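Putative rubredoxin reductase (Rhodopseudomonas palustris, PDB 3FG2) probably uses its bound FAD to pass electrons from NADH to the ferredoxin that serves the cytochrome P450 CYP199A2. Local coordinates at residues A[138-149]-A[228-237]; A[182-193]-A[327-338]. One frame throughout, in Å; residues are numbered along the deposited sequence.

Contact 1: A[138-149]-A[228-237]; sequences RMPDKKHVVVIG and LPCDLVVVGV
The carboxylate of Asp231 grips the chain where strand 144-148 begins: Lys143 N meets the syn lone pair of Asp231 OD1 at 2.9 Å in a straight bond (179°), while His144 N reaches Asp231 OD2 at 3.0 Å from above the carboxylate plane. In return Asp231 N donates to His144 O at 2.9 Å, in the carbonyl plane. CG of Asp231 stands between its own backbone N and carbonyl carbon (chi1 59°), which carries the carboxylate over to these amides. A leucine in its place would probably leave the amides of Lys143 and His144 without this acceptor and free the chain there to shift. Lys142 folds its methylenes over the carboxylate, CD lying 3.2 Å from Asp231 CG. Farther along, the strands pair in parallel register: Val146 N bonds Leu232 O, Val234 N bonds Val146 O, Ile148 N bonds Val234 O, and Gly236 N closes the series on Ile148 O at 2.8 Å. On one face Val145 CG2 packs between Leu232 and CG2 of Val234, 3.7 Å from the latter; Phe157 of helix 152-163 touches both Val147 and Val234. On the other, Val146 CG2 presses tightly on Cys230 CB (3.5 Å), and Ile148 CD1 touches Val233 CG1. Strand 144-148 runs into Gly149, the first glycine of a GxGxxG pattern, consistent with the second Rossmann-type, NADH-binding fold of this reductase family.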
loop_
_atom_site.group_PDB
_atom_site.type_symbol
_atom_site.label_atom_id
_atom_site.label_comp_id
_atom_site.label_asym_id
_atom_site.label_seq_id
_atom_site.Cartn_x
_atom_site.Cartn_y
_atom_site.Cartn_z
ATOM N N ARG A 138 22.457 -5.344 -0.207
ATOM C CA ARG A 138 22.762 -6.272 0.880
ATOM C C ARG A 138 22.597 -7.758 0.553
ATOM O O ARG A 138 23.371 -8.587 1.037
ATOM C CB ARG A 138 21.904 -5.934 2.104
ATOM C CG ARG A 138 22.258 -6.701 3.381
ATOM C CD ARG A 138 23.521 -6.154 4.022
ATOM N NE ARG A 138 23.434 -4.714 4.250
ATOM C CZ ARG A 138 22.879 -4.135 5.315
ATOM N NH1 ARG A 138 22.349 -4.869 6.287
ATOM N NH2 ARG A 138 22.852 -2.810 5.402
ATOM N N MET A 139 21.599 -8.095 -0.262
ATOM C CA MET A 139 21.333 -9.490 -0.611
ATOM C C MET A 139 22.498 -10.284 -1.192
ATOM O O MET A 139 22.673 -11.461 -0.873
ATOM C CB MET A 139 20.153 -9.582 -1.574
ATOM C CG MET A 139 18.800 -9.292 -0.948
ATOM S SD MET A 139 17.484 -9.606 -2.139
ATOM C CE MET A 139 17.383 -8.019 -2.960
ATOM N N PRO A 140 23.300 -9.664 -2.070
ATOM C CA PRO A 140 24.435 -10.390 -2.655
ATOM C C PRO A 140 25.482 -10.849 -1.632
ATOM O O PRO A 140 26.234 -11.792 -1.884
ATOM C CB PRO A 140 24.995 -9.391 -3.668
ATOM C CG PRO A 140 24.635 -8.060 -3.068
ATOM C CD PRO A 140 23.222 -8.293 -2.603
ATOM N N ASP A 141 25.524 -10.186 -0.480
ATOM C CA ASP A 141 26.475 -10.538 0.572
ATOM C C ASP A 141 25.808 -11.359 1.670
ATOM O O ASP A 141 26.389 -11.567 2.735
ATOM C CB ASP A 141 27.083 -9.279 1.195
ATOM C CG ASP A 141 27.656 -8.336 0.161
ATOM O OD1 ASP A 141 26.864 -7.636 -0.504
ATOM O OD2 ASP A 141 28.897 -8.306 0.006
ATOM N N LYS A 142 24.588 -11.817 1.412
ATOM C CA LYS A 142 23.857 -12.610 2.388
ATOM C C LYS A 142 23.421 -13.965 1.838
ATOM O O LYS A 142 23.100 -14.102 0.657
ATOM C CB LYS A 142 22.648 -11.823 2.899
ATOM C CG LYS A 142 23.021 -10.690 3.851
ATOM C CD LYS A 142 23.788 -11.237 5.052
ATOM C CE LYS A 142 24.107 -10.156 6.065
ATOM N NZ LYS A 142 24.948 -9.088 5.467
ATOM N N LYS A 143 23.403 -14.962 2.716
ATOM C CA LYS A 143 23.047 -16.322 2.337
ATOM C C LYS A 143 21.669 -16.777 2.788
ATOM O O LYS A 143 21.056 -17.630 2.149
ATOM C CB LYS A 143 24.051 -17.307 2.934
ATOM C CG LYS A 143 25.509 -17.032 2.643
ATOM C CD LYS A 143 25.918 -17.580 1.293
ATOM C CE LYS A 143 27.416 -17.834 1.267
ATOM N NZ LYS A 143 27.821 -18.803 2.342
ATOM N N HIS A 144 21.175 -16.211 3.881
ATOM C CA HIS A 144 19.914 -16.683 4.435
ATOM C C HIS A 144 19.083 -15.575 5.079
ATOM O O HIS A 144 19.494 -14.988 6.081
ATOM C CB HIS A 144 20.256 -17.755 5.470
ATOM C CG HIS A 144 19.106 -18.619 5.865
ATOM N ND1 HIS A 144 17.843 -18.467 5.339
ATOM C CD2 HIS A 144 19.038 -19.670 6.716
ATOM C CE1 HIS A 144 17.045 -19.389 5.849
ATOM N NE2 HIS A 144 17.747 -20.131 6.686
ATOM N N VAL A 145 17.909 -15.298 4.518
ATOM C CA VAL A 145 17.051 -14.257 5.075
ATOM C C VAL A 145 15.732 -14.795 5.636
ATOM O O VAL A 145 15.095 -15.669 5.037
ATOM C CB VAL A 145 16.714 -13.174 4.012
ATOM C CG1 VAL A 145 16.027 -13.805 2.815
ATOM C CG2 VAL A 145 15.815 -12.115 4.623
ATOM N N VAL A 146 15.332 -14.287 6.797
ATOM C CA VAL A 146 14.057 -14.685 7.379
ATOM C C VAL A 146 13.121 -13.510 7.144
ATOM O O VAL A 146 13.433 -12.382 7.521
ATOM C CB VAL A 146 14.136 -14.936 8.909
ATOM C CG1 VAL A 146 12.725 -15.056 9.486
ATOM C CG2 VAL A 146 14.896 -16.219 9.195
ATOM N N VAL A 147 11.986 -13.772 6.506
ATOM C CA VAL A 147 11.008 -12.725 6.237
ATOM C C VAL A 147 9.874 -12.829 7.259
ATOM O O VAL A 147 9.149 -13.825 7.292
ATOM C CB VAL A 147 10.425 -12.865 4.818
ATOM C CG1 VAL A 147 9.336 -11.824 4.587
ATOM C CG2 VAL A 147 11.536 -12.711 3.796
ATOM N N ILE A 148 9.735 -11.805 8.097
ATOM C CA ILE A 148 8.687 -11.788 9.111
ATOM C C ILE A 148 7.530 -10.963 8.573
ATOM O O ILE A 148 7.652 -9.753 8.401
ATOM C CB ILE A 148 9.169 -11.136 10.437
ATOM C CG1 ILE A 148 10.472 -11.795 10.910
ATOM C CG2 ILE A 148 8.078 -11.266 11.498
ATOM C CD1 ILE A 148 11.092 -11.156 12.159
ATOM N N GLY A 149 6.405 -11.623 8.316
ATOM C CA GLY A 149 5.237 -10.934 7.795
ATOM C C GLY A 149 4.901 -11.420 6.400
ATOM O O GLY A 149 5.579 -11.061 5.435
ATOM N N LEU A 228 15.254 -19.928 13.997
ATOM C CA LEU A 228 15.551 -20.114 12.583
ATOM C C LEU A 228 16.839 -19.360 12.276
ATOM O O LEU A 228 16.894 -18.139 12.385
ATOM C CB LEU A 228 14.420 -19.570 11.710
ATOM C CG LEU A 228 13.061 -20.258 11.798
ATOM C CD1 LEU A 228 12.131 -19.653 10.756
ATOM C CD2 LEU A 228 13.223 -21.758 11.555
ATOM N N PRO A 229 17.900 -20.080 11.901
ATOM C CA PRO A 229 19.166 -19.403 11.595
ATOM C C PRO A 229 19.024 -18.513 10.365
ATOM O O PRO A 229 18.218 -18.795 9.473
ATOM C CB PRO A 229 20.129 -20.559 11.369
ATOM C CG PRO A 229 19.230 -21.630 10.781
ATOM C CD PRO A 229 17.983 -21.528 11.637
ATOM N N CYS A 230 19.794 -17.429 10.336
ATOM C CA CYS A 230 19.750 -16.498 9.221
ATOM C C CYS A 230 20.774 -15.388 9.430
ATOM O O CYS A 230 21.180 -15.123 10.558
ATOM C CB CYS A 230 18.349 -15.891 9.099
ATOM S SG CYS A 230 17.844 -14.840 10.485
ATOM N N ASP A 231 21.207 -14.750 8.348
ATOM C CA ASP A 231 22.164 -13.657 8.478
ATOM C C ASP A 231 21.523 -12.352 8.036
ATOM O O ASP A 231 22.172 -11.311 8.015
ATOM C CB ASP A 231 23.441 -13.930 7.673
ATOM C CG ASP A 231 23.176 -14.132 6.199
ATOM O OD1 ASP A 231 24.141 -14.428 5.470
ATOM O OD2 ASP A 231 22.015 -13.994 5.761
ATOM N N LEU A 232 20.236 -12.419 7.701
ATOM C CA LEU A 232 19.482 -11.249 7.277
ATOM C C LEU A 232 17.995 -11.374 7.637
ATOM O O LEU A 232 17.386 -12.437 7.474
ATOM C CB LEU A 232 19.633 -11.044 5.765
ATOM C CG LEU A 232 18.933 -9.840 5.118
ATOM C CD1 LEU A 232 19.492 -8.542 5.677
ATOM C CD2 LEU A 232 19.134 -9.887 3.614
ATOM N N VAL A 233 17.417 -10.282 8.128
ATOM C CA VAL A 233 16.006 -10.261 8.490
ATOM C C VAL A 233 15.286 -9.097 7.816
ATOM O O VAL A 233 15.761 -7.956 7.833
ATOM C CB VAL A 233 15.804 -10.115 10.022
ATOM C CG1 VAL A 233 14.302 -10.121 10.358
ATOM C CG2 VAL A 233 16.523 -11.243 10.756
ATOM N N VAL A 234 14.141 -9.394 7.215
ATOM C CA VAL A 234 13.324 -8.372 6.572
ATOM C C VAL A 234 11.980 -8.421 7.293
ATOM O O VAL A 234 11.320 -9.460 7.326
ATOM C CB VAL A 234 13.135 -8.669 5.068
ATOM C CG1 VAL A 234 12.200 -7.643 4.445
ATOM C CG2 VAL A 234 14.489 -8.639 4.365
ATOM N N VAL A 235 11.578 -7.312 7.898
ATOM C CA VAL A 235 10.320 -7.319 8.625
ATOM C C VAL A 235 9.241 -6.457 8.000
ATOM O O VAL A 235 9.481 -5.323 7.578
ATOM C CB VAL A 235 10.512 -6.915 10.125
ATOM C CG1 VAL A 235 11.982 -6.704 10.430
ATOM C CG2 VAL A 235 9.703 -5.680 10.461
ATOM N N GLY A 236 8.048 -7.035 7.937
ATOM C CA GLY A 236 6.900 -6.355 7.383
ATOM C C GLY A 236 5.704 -6.746 8.218
ATOM O O GLY A 236 4.811 -7.456 7.748
ATOM N N VAL A 237 5.698 -6.300 9.471
ATOM C CA VAL A 237 4.601 -6.611 10.376
ATOM C C VAL A 237 3.628 -5.454 10.520
ATOM O O VAL A 237 3.168 -5.158 11.623
ATOM C CB VAL A 237 5.110 -6.989 11.779
ATOM C CG1 VAL A 237 5.930 -8.268 11.701
ATOM C CG2 VAL A 237 5.921 -5.842 12.369
#

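Contact 2: A[182-193]-A[327-338]; sequences VTPEISSYFHDR and DKLQIVGLTAGF
Helix 184-193 lies almost antiparallel to strand 327-333 (165°), their axes 11.4 Å apart, and the contact joins the nucleotide-binding part of the reductase to its C-terminal antiparallel sheet. Asp327 is the polar end. Arg193 NE forms a salt bridge to Asp327 OD2 at 2.8 Å, straight and in the guanidinium plane, using the syn lone pair, although guanidinium and carboxylate are turned 72° against each other. Bends at chi2 and chi3 of Arg193 bring NE rather than the guanidinium tip to the acid. Tyr189 OH donates to Asp327 OD1 at 2.6 Å from above the carboxylate plane; Asn369 ND2 is a further partner of that oxygen. The buried carboxylate is thus held at both oxygens, which probably favours its charged form. Next to it the contact turns apolar: Phe190 runs its ring past Asp327 CB and sets CE1 3.8 Å from Leu329 CG, Ile186 CG2 approaches Leu329 CD1, and the side chains of Val182 and Ile331 cross at about a right angle, CG1 of Val182 3.9 Å from CD1 of Ile331. Beyond the strand, a type II turn from Thr335 to Phe338 brings the Phe338 ring back, and Thr183 CG2 sits over its face in a CH-pi contact, 3.7 Å from the centroid. Strand 361-368 flanks strand 327-333, its Val368 touching Tyr189 and its Glu366 touching Val182 and Ile186; strand 319-324 pairs along the other edge.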
loop_
_atom_site.group_PDB
_atom_site.type_symbol
_atom_site.label_atom_id
_atom_site.label_comp_id
_atom_site.label_asym_id
_atom_site.label_seq_id
_atom_site.Cartn_x
_atom_site.Cartn_y
_atom_site.Cartn_z
ATOM N N VAL A 182 -6.597 -11.533 1.650
ATOM C CA VAL A 182 -7.145 -12.459 0.650
ATOM C C VAL A 182 -7.841 -13.646 1.304
ATOM O O VAL A 182 -7.623 -13.921 2.492
ATOM C CB VAL A 182 -6.038 -13.017 -0.297
ATOM C CG1 VAL A 182 -5.256 -11.875 -0.919
ATOM C CG2 VAL A 182 -5.105 -13.954 0.469
ATOM N N THR A 183 -8.671 -14.350 0.535
ATOM C CA THR A 183 -9.376 -15.521 1.061
ATOM C C THR A 183 -8.455 -16.756 0.987
ATOM O O THR A 183 -7.481 -16.772 0.232
ATOM C CB THR A 183 -10.709 -15.778 0.294
ATOM O OG1 THR A 183 -10.448 -15.991 -1.102
ATOM C CG2 THR A 183 -11.645 -14.586 0.455
ATOM N N PRO A 184 -8.756 -17.806 1.768
ATOM C CA PRO A 184 -7.963 -19.042 1.813
ATOM C C PRO A 184 -7.488 -19.660 0.495
ATOM O O PRO A 184 -6.358 -20.142 0.417
ATOM C CB PRO A 184 -8.856 -19.995 2.609
ATOM C CG PRO A 184 -9.566 -19.064 3.547
ATOM C CD PRO A 184 -9.953 -17.932 2.617
ATOM N N GLU A 185 -8.332 -19.659 -0.534
ATOM C CA GLU A 185 -7.932 -20.249 -1.810
ATOM C C GLU A 185 -6.729 -19.528 -2.419
ATOM O O GLU A 185 -5.916 -20.143 -3.109
ATOM C CB GLU A 185 -9.094 -20.251 -2.808
ATOM C CG GLU A 185 -10.391 -20.854 -2.284
ATOM C CD GLU A 185 -11.091 -19.957 -1.244
ATOM O OE1 GLU A 185 -11.012 -18.706 -1.362
ATOM O OE2 GLU A 185 -11.736 -20.506 -0.319
ATOM N N ILE A 186 -6.614 -18.228 -2.171
ATOM C CA ILE A 186 -5.480 -17.473 -2.693
ATOM C C ILE A 186 -4.228 -17.780 -1.874
ATOM O O ILE A 186 -3.148 -17.999 -2.433
ATOM C CB ILE A 186 -5.754 -15.948 -2.676
ATOM C CG1 ILE A 186 -6.971 -15.630 -3.555
ATOM C CG2 ILE A 186 -4.538 -15.187 -3.180
ATOM C CD1 ILE A 186 -6.847 -16.121 -4.993
ATOM N N SER A 187 -4.371 -17.812 -0.550
ATOM C CA SER A 187 -3.236 -18.116 0.318
ATOM C C SER A 187 -2.667 -19.476 -0.048
ATOM O O SER A 187 -1.461 -19.634 -0.228
ATOM C CB SER A 187 -3.663 -18.142 1.782
ATOM O OG SER A 187 -4.245 -16.913 2.160
ATOM N N SER A 188 -3.551 -20.461 -0.157
ATOM C CA SER A 188 -3.153 -21.818 -0.500
ATOM C C SER A 188 -2.317 -21.851 -1.784
ATOM O O SER A 188 -1.219 -22.411 -1.800
ATOM C CB SER A 188 -4.398 -22.693 -0.657
ATOM O OG SER A 188 -4.055 -24.019 -1.018
ATOM N N TYR A 189 -2.834 -21.248 -2.852
ATOM C CA TYR A 189 -2.126 -21.221 -4.133
ATOM C C TYR A 189 -0.712 -20.664 -3.983
ATOM O O TYR A 189 0.263 -21.264 -4.442
ATOM C CB TYR A 189 -2.880 -20.361 -5.162
ATOM C CG TYR A 189 -2.113 -20.171 -6.458
ATOM C CD1 TYR A 189 -2.020 -21.205 -7.399
ATOM C CD2 TYR A 189 -1.427 -18.983 -6.717
ATOM C CE1 TYR A 189 -1.256 -21.065 -8.565
ATOM C CE2 TYR A 189 -0.655 -18.827 -7.884
ATOM C CZ TYR A 189 -0.576 -19.875 -8.801
ATOM O OH TYR A 189 0.182 -19.728 -9.947
ATOM N N PHE A 190 -0.602 -19.506 -3.348
ATOM C CA PHE A 190 0.697 -18.883 -3.174
ATOM C C PHE A 190 1.597 -19.626 -2.204
ATOM O O PHE A 190 2.826 -19.542 -2.301
ATOM C CB PHE A 190 0.524 -17.418 -2.774
ATOM C CG PHE A 190 0.188 -16.536 -3.933
ATOM C CD1 PHE A 190 -1.107 -16.072 -4.127
ATOM C CD2 PHE A 190 1.163 -16.223 -4.883
ATOM C CE1 PHE A 190 -1.429 -15.315 -5.253
ATOM C CE2 PHE A 190 0.852 -15.464 -6.016
ATOM C CZ PHE A 190 -0.444 -15.011 -6.202
ATOM N N HIS A 191 0.996 -20.360 -1.273
ATOM C CA HIS A 191 1.794 -21.132 -0.341
ATOM C C HIS A 191 2.478 -22.228 -1.152
ATOM O O HIS A 191 3.655 -22.510 -0.955
ATOM C CB HIS A 191 0.930 -21.765 0.748
ATOM C CG HIS A 191 1.639 -22.835 1.517
ATOM N ND1 HIS A 191 1.823 -24.109 1.022
ATOM C CD2 HIS A 191 2.270 -22.805 2.714
ATOM C CE1 HIS A 191 2.536 -24.816 1.880
ATOM N NE2 HIS A 191 2.821 -24.047 2.916
ATOM N N ASP A 192 1.730 -22.834 -2.071
ATOM C CA ASP A 192 2.270 -23.895 -2.914
ATOM C C ASP A 192 3.377 -23.359 -3.830
ATOM O O ASP A 192 4.477 -23.914 -3.883
ATOM C CB ASP A 192 1.163 -24.529 -3.775
ATOM C CG ASP A 192 0.181 -25.372 -2.964
ATOM O OD1 ASP A 192 0.508 -25.772 -1.826
ATOM O OD2 ASP A 192 -0.923 -25.656 -3.478
ATOM N N ARG A 193 3.082 -22.280 -4.547
ATOM C CA ARG A 193 4.046 -21.679 -5.458
ATOM C C ARG A 193 5.360 -21.331 -4.772
ATOM O O ARG A 193 6.435 -21.686 -5.263
ATOM C CB ARG A 193 3.449 -20.425 -6.091
ATOM C CG ARG A 193 2.239 -20.728 -6.962
ATOM C CD ARG A 193 2.658 -21.497 -8.207
ATOM N NE ARG A 193 3.339 -20.628 -9.165
ATOM C CZ ARG A 193 4.251 -21.041 -10.040
ATOM N NH1 ARG A 193 4.608 -22.318 -10.084
ATOM N NH2 ARG A 193 4.800 -20.177 -10.880
ATOM N N ASP A 327 3.867 -14.968 -10.872
ATOM C CA ASP A 327 2.411 -14.865 -10.777
ATOM C C ASP A 327 1.941 -13.440 -10.520
ATOM O O ASP A 327 2.613 -12.667 -9.834
ATOM C CB ASP A 327 1.870 -15.761 -9.651
ATOM C CG ASP A 327 2.024 -17.243 -9.945
ATOM O OD1 ASP A 327 1.505 -17.710 -10.980
ATOM O OD2 ASP A 327 2.659 -17.945 -9.128
ATOM N N LYS A 328 0.782 -13.104 -11.078
ATOM C CA LYS A 328 0.184 -11.785 -10.903
ATOM C C LYS A 328 -1.140 -11.969 -10.180
ATOM O O LYS A 328 -1.945 -12.821 -10.559
ATOM C CB LYS A 328 -0.069 -11.121 -12.255
ATOM C CG LYS A 328 -1.046 -9.943 -12.198
ATOM C CD LYS A 328 -0.430 -8.673 -11.621
ATOM C CE LYS A 328 0.365 -7.921 -12.690
ATOM N NZ LYS A 328 0.922 -6.625 -12.191
ATOM N N LEU A 329 -1.355 -11.173 -9.136
ATOM C CA LEU A 329 -2.581 -11.240 -8.357
ATOM C C LEU A 329 -3.302 -9.911 -8.496
ATOM O O LEU A 329 -2.723 -8.850 -8.253
ATOM C CB LEU A 329 -2.265 -11.468 -6.877
ATOM C CG LEU A 329 -3.327 -12.053 -5.925
ATOM C CD1 LEU A 329 -3.069 -11.526 -4.519
ATOM C CD2 LEU A 329 -4.725 -11.697 -6.352
ATOM N N GLN A 330 -4.563 -9.967 -8.892
ATOM C CA GLN A 330 -5.358 -8.762 -9.018
ATOM C C GLN A 330 -6.624 -8.934 -8.193
ATOM O O GLN A 330 -7.281 -9.975 -8.247
ATOM C CB GLN A 330 -5.714 -8.494 -10.479
ATOM C CG GLN A 330 -4.545 -8.043 -11.319
ATOM C CD GLN A 330 -4.894 -8.029 -12.781
ATOM O OE1 GLN A 330 -5.214 -9.067 -13.359
ATOM N NE2 GLN A 330 -4.846 -6.855 -13.391
ATOM N N ILE A 331 -6.954 -7.910 -7.417
ATOM C CA ILE A 331 -8.137 -7.961 -6.581
ATOM C C ILE A 331 -8.979 -6.736 -6.839
ATOM O O ILE A 331 -8.449 -5.631 -6.888
ATOM C CB ILE A 331 -7.785 -7.933 -5.084
ATOM C CG1 ILE A 331 -6.764 -9.019 -4.751
ATOM C CG2 ILE A 331 -9.051 -8.132 -4.257
ATOM C CD1 ILE A 331 -6.284 -8.980 -3.301
ATOM N N VAL A 332 -10.280 -6.930 -7.026
ATOM C CA VAL A 332 -11.181 -5.804 -7.203
ATOM C C VAL A 332 -12.325 -6.005 -6.212
ATOM O O VAL A 332 -12.996 -7.048 -6.219
ATOM C CB VAL A 332 -11.741 -5.707 -8.641
ATOM C CG1 VAL A 332 -12.464 -6.996 -9.029
ATOM C CG2 VAL A 332 -12.696 -4.518 -8.731
ATOM N N GLY A 333 -12.526 -5.012 -5.347
ATOM C CA GLY A 333 -13.578 -5.089 -4.343
ATOM C C GLY A 333 -13.024 -5.457 -2.975
ATOM O O GLY A 333 -11.854 -5.818 -2.849
ATOM N N LEU A 334 -13.856 -5.357 -1.942
ATOM C CA LEU A 334 -13.444 -5.696 -0.579
ATOM C C LEU A 334 -14.079 -7.042 -0.216
ATOM O O LEU A 334 -15.306 -7.166 -0.208
ATOM C CB LEU A 334 -13.904 -4.602 0.390
ATOM C CG LEU A 334 -13.350 -3.190 0.119
ATOM C CD1 LEU A 334 -14.070 -2.151 0.969
ATOM C CD2 LEU A 334 -11.860 -3.169 0.413
ATOM N N THR A 335 -13.249 -8.043 0.077
ATOM C CA THR A 335 -13.748 -9.378 0.408
ATOM C C THR A 335 -14.007 -9.706 1.882
ATOM O O THR A 335 -14.296 -10.856 2.213
ATOM C CB THR A 335 -12.806 -10.466 -0.126
ATOM O OG1 THR A 335 -11.468 -10.156 0.259
ATOM C CG2 THR A 335 -12.890 -10.562 -1.632
ATOM N N ALA A 336 -13.902 -8.723 2.769
ATOM C CA ALA A 336 -14.143 -8.987 4.187
ATOM C C ALA A 336 -15.577 -9.489 4.409
ATOM O O ALA A 336 -16.527 -8.967 3.824
ATOM C CB ALA A 336 -13.894 -7.716 5.012
ATOM N N GLY A 337 -15.718 -10.512 5.245
ATOM C CA GLY A 337 -17.031 -11.051 5.538
ATOM C C GLY A 337 -17.542 -12.031 4.500
ATOM O O GLY A 337 -18.741 -12.322 4.458
ATOM N N PHE A 338 -16.639 -12.543 3.665
ATOM C CA PHE A 338 -17.009 -13.505 2.625
ATOM C C PHE A 338 -17.600 -14.764 3.255
ATOM O O PHE A 338 -17.081 -15.261 4.264
ATOM C CB PHE A 338 -15.773 -13.890 1.804
ATOM C CG PHE A 338 -14.742 -14.668 2.583
ATOM C CD1 PHE A 338 -14.767 -16.062 2.600
ATOM C CD2 PHE A 338 -13.755 -14.005 3.311
ATOM C CE1 PHE A 338 -13.826 -16.787 3.332
ATOM C CE2 PHE A 338 -12.805 -14.720 4.051
ATOM C CZ PHE A 338 -12.839 -16.112 4.062
#

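Overall arrangement
From the N terminus, the chain first builds most of the FAD-binding sheet, then reaches 138-149. Contact 2 opens at 182-193, before 228-237 returns to close contact 1 across 78 intervening residues; 327-338 closes contact 2 much later, across 133. The two loops therefore cross. Contact 1 sets strand 232-235 beside strand 144-148 within the parallel sheet of the second Rossmann-type unit, whereas contact 2 ties helix 184-196, which follows strand 167-171 of that same sheet, to the C-terminal antiparallel sheet. Their centres lie 25 Å apart and the nearest atoms about 11 Å, without touching: one contact works inside a unit, the other between units.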